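Local atomic coordinates of epimerase domain-containing protein (Bacillus cereus HuA2-4, PDB entry 6ZLK), a protein that interconverts UDP-glucuronic acid and UDP-galacturonic acid by epimerisation at C4 of the sugar, using bound NAD as cofactor. Residues Q96-V99 with T100-M104. Numbering follows the deposited sequence.
Sequences QPYV and TNNIM. With NAD (nicotinamide-adenine-dinucleotide), chain E.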
loop_
_atom_site.group_PDB
_atom_site.type_symbol
_atom_site.label_atom_id
_atom_site.label_comp_id
_atom_site.label_asym_id
_atom_site.label_seq_id
_atom_site.Cartn_x
_atom_site.Cartn_y
_atom_site.Cartn_z
ATOM N N GLN A 96 -12.486 4.242 1.920
ATOM C CA GLN A 96 -12.476 3.189 2.954
ATOM C C GLN A 96 -12.792 1.826 2.318
ATOM O O GLN A 96 -12.106 0.849 2.586
ATOM C CB GLN A 96 -13.372 3.533 4.137
ATOM C CG GLN A 96 -13.532 2.394 5.106
ATOM C CD GLN A 96 -12.272 2.121 5.873
ATOM O OE1 GLN A 96 -11.578 1.128 5.640
ATOM N NE2 GLN A 96 -11.995 2.984 6.849
ATOM N N PRO A 97 -13.824 1.645 1.464
ATOM C CA PRO A 97 -14.060 0.321 0.890
ATOM C C PRO A 97 -12.910 -0.239 0.040
ATOM O O PRO A 97 -12.795 -1.432 -0.100
ATOM C CB PRO A 97 -15.298 0.569 0.010
ATOM C CG PRO A 97 -16.001 1.674 0.745
ATOM C CD PRO A 97 -14.869 2.617 1.079
ATOM N N TYR A 98 -12.126 0.631 -0.576
ATOM C CA TYR A 98 -10.948 0.187 -1.357
ATOM C C TYR A 98 -9.910 -0.395 -0.408
ATOM O O TYR A 98 -9.299 -1.433 -0.694
ATOM C CB TYR A 98 -10.273 1.314 -2.120
ATOM C CG TYR A 98 -11.064 1.843 -3.304
ATOM C CD1 TYR A 98 -12.174 2.637 -3.118
ATOM C CD2 TYR A 98 -10.747 1.447 -4.584
ATOM C CE1 TYR A 98 -12.852 3.165 -4.216
ATOM C CE2 TYR A 98 -11.413 1.961 -5.680
ATOM C CZ TYR A 98 -12.487 2.784 -5.488
ATOM O OH TYR A 98 -13.151 3.249 -6.587
ATOM N N VAL A 99 -9.744 0.248 0.745
ATOM C CA VAL A 99 -8.770 -0.321 1.715
ATOM C C VAL A 99 -9.266 -1.673 2.252
ATOM O O VAL A 99 -8.544 -2.628 2.329
ATOM C CB VAL A 99 -8.529 0.686 2.839
ATOM C CG1 VAL A 99 -7.708 0.050 3.923
ATOM C CG2 VAL A 99 -7.860 1.927 2.327
ATOM N N THR A 100 -10.517 -1.754 2.677
ATOM C CA THR A 100 -11.054 -2.971 3.272
ATOM C C THR A 100 -11.055 -4.108 2.238
ATOM O O THR A 100 -10.569 -5.176 2.503
ATOM C CB THR A 100 -12.468 -2.676 3.757
ATOM O OG1 THR A 100 -12.298 -1.716 4.830
ATOM C CG2 THR A 100 -13.152 -3.950 4.215
ATOM N N ASN A 101 -11.547 -3.831 1.055
ATOM C CA ASN A 101 -11.729 -4.941 0.085
ATOM C C ASN A 101 -10.478 -5.202 -0.738
ATOM O O ASN A 101 -10.386 -6.313 -1.289
ATOM C CB ASN A 101 -12.934 -4.667 -0.796
ATOM C CG ASN A 101 -14.174 -4.657 0.055
ATOM O OD1 ASN A 101 -14.471 -5.693 0.651
ATOM N ND2 ASN A 101 -14.813 -3.504 0.199
ATOM N N ASN A 102 -9.537 -4.268 -0.874
ATOM C CA ASN A 102 -8.358 -4.486 -1.722
ATOM C C ASN A 102 -7.156 -4.866 -0.849
ATOM O O ASN A 102 -6.243 -5.540 -1.404
ATOM C CB ASN A 102 -8.014 -3.301 -2.616
ATOM C CG ASN A 102 -9.116 -2.982 -3.616
ATOM O OD1 ASN A 102 -10.105 -3.735 -3.687
ATOM N ND2 ASN A 102 -9.018 -1.858 -4.293
ATOM N N ILE A 103 -7.110 -4.435 0.422
ATOM C CA ILE A 103 -5.949 -4.727 1.304
ATOM C C ILE A 103 -6.327 -5.777 2.351
ATOM O O ILE A 103 -5.693 -6.839 2.384
ATOM C CB ILE A 103 -5.394 -3.447 1.936
ATOM C CG1 ILE A 103 -5.104 -2.381 0.887
ATOM C CG2 ILE A 103 -4.140 -3.769 2.736
ATOM C CD1 ILE A 103 -4.508 -1.109 1.399
ATOM N N MET A 104 -7.360 -5.516 3.148
ATOM C CA MET A 104 -7.704 -6.448 4.249
ATOM C C MET A 104 -8.130 -7.803 3.669
ATOM O O MET A 104 -7.707 -8.850 4.179
ATOM C CB MET A 104 -8.812 -5.919 5.168
ATOM C CG MET A 104 -8.381 -4.826 6.074
ATOM S SD MET A 104 -7.144 -5.390 7.256
ATOM C CE MET A 104 -7.679 -6.990 7.818
HETATM P PA NAD E . -15.908 -6.197 -10.807
HETATM O O1A NAD E . -16.272 -5.114 -9.868
HETATM O O2A NAD E . -16.788 -6.489 -11.986
HETATM O O5B NAD E . -15.580 -7.559 -10.091
HETATM C C5B NAD E . -15.017 -7.662 -8.767
HETATM C C4B NAD E . -15.951 -8.457 -7.888
HETATM O O4B NAD E . -15.360 -8.545 -6.572
HETATM C C3B NAD E . -17.334 -7.855 -7.712
HETATM O O3B NAD E . -18.362 -8.599 -8.355
HETATM C C2B NAD E . -17.465 -7.697 -6.193
HETATM O O2B NAD E . -18.749 -7.971 -5.661
HETATM C C1B NAD E . -16.438 -8.708 -5.672
HETATM N N9A NAD E . -15.914 -8.403 -4.352
HETATM C C8A NAD E . -15.322 -7.241 -3.931
HETATM N N7A NAD E . -14.953 -7.266 -2.678
HETATM C C5A NAD E . -15.410 -8.504 -2.231
HETATM C C6A NAD E . -15.381 -9.141 -0.982
HETATM N N6A NAD E . -14.918 -8.570 0.153
HETATM N N1A NAD E . -15.873 -10.400 -0.900
HETATM C C2A NAD E . -16.377 -10.975 -2.016
HETATM N N3A NAD E . -16.512 -10.450 -3.242
HETATM C C4A NAD E . -15.987 -9.227 -3.283
HETATM O O3 NAD E . -14.467 -5.746 -11.353
HETATM P PN NAD E . -13.610 -6.333 -12.617
HETATM O O1N NAD E . -13.588 -5.285 -13.629
HETATM O O2N NAD E . -14.082 -7.675 -12.898
HETATM O O5D NAD E . -12.185 -6.443 -11.950
HETATM C C5D NAD E . -11.767 -7.675 -11.491
HETATM C C4D NAD E . -10.355 -7.519 -11.004
HETATM O O4D NAD E . -9.499 -7.114 -12.087
HETATM C C3D NAD E . -10.165 -6.486 -9.882
HETATM O O3D NAD E . -9.205 -6.979 -8.931
HETATM C C2D NAD E . -9.550 -5.282 -10.593
HETATM O O2D NAD E . -8.834 -4.439 -9.685
HETATM C C1D NAD E . -8.757 -6.016 -11.669
HETATM N N1N NAD E . -8.555 -5.242 -12.884
HETATM C C2N NAD E . -9.597 -4.960 -13.717
HETATM C C3N NAD E . -9.380 -4.236 -14.836
HETATM C C7N NAD E . -10.499 -3.839 -15.734
HETATM O O7N NAD E . -10.186 -3.203 -16.725
HETATM N N7N NAD E . -11.745 -4.246 -15.452
HETATM C C4N NAD E . -8.066 -3.879 -15.190
HETATM C C5N NAD E . -7.044 -4.045 -14.260
HETATM C C6N NAD E . -7.300 -4.775 -13.141
#
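Asn101 joins the carbonyl of Pro97, one turn back, to the adenine of NAD. Its amide is split between two partners: ND2 donates to Pro97 O at 2.9 Å, a bent bond (131° at the hydrogen), while OD1 accepts from N6A of NAD at 3.0 Å. With CG beside the backbone N (chi1 -64°), the amide turns back toward the preceding turn, and Pro97 O, tilted from the amide plane, receives both ND2 and the backbone N of Asn101. The bonds of ND2 and OD1 hold the amide at both ends and limit its rotation.

Among the backbone bonds, Thr100 N meets Gln96 O almost straight on, and Asn102 N reaches Tyr98 O. Val99 O is shared between Ile103 N at 3.0 Å and Met104 N at 3.2 Å, the latter marking a wider pi-type turn.

Of the other side chains, Thr100 OG1 lies 3.0 Å from Gln96 OE1, at best a weak bond. Tyr98 and Asn102 run side by side into the chain's interior, ring and amide planes nearly perpendicular (86°); their polar ends bond to Gly86 and Thr89, and to Ile84 and Thr152, respectively. Toward the second subunit, Val99 CG1 and Ile103 CD1 make a loose apolar contact at 4.2 Å, and both residues pack on their counterparts there.

This is the opening of helix 96-113, the crossover of a Rossmann-type beta-alpha-beta unit, flanked by the NAD adenine and the dimer interface.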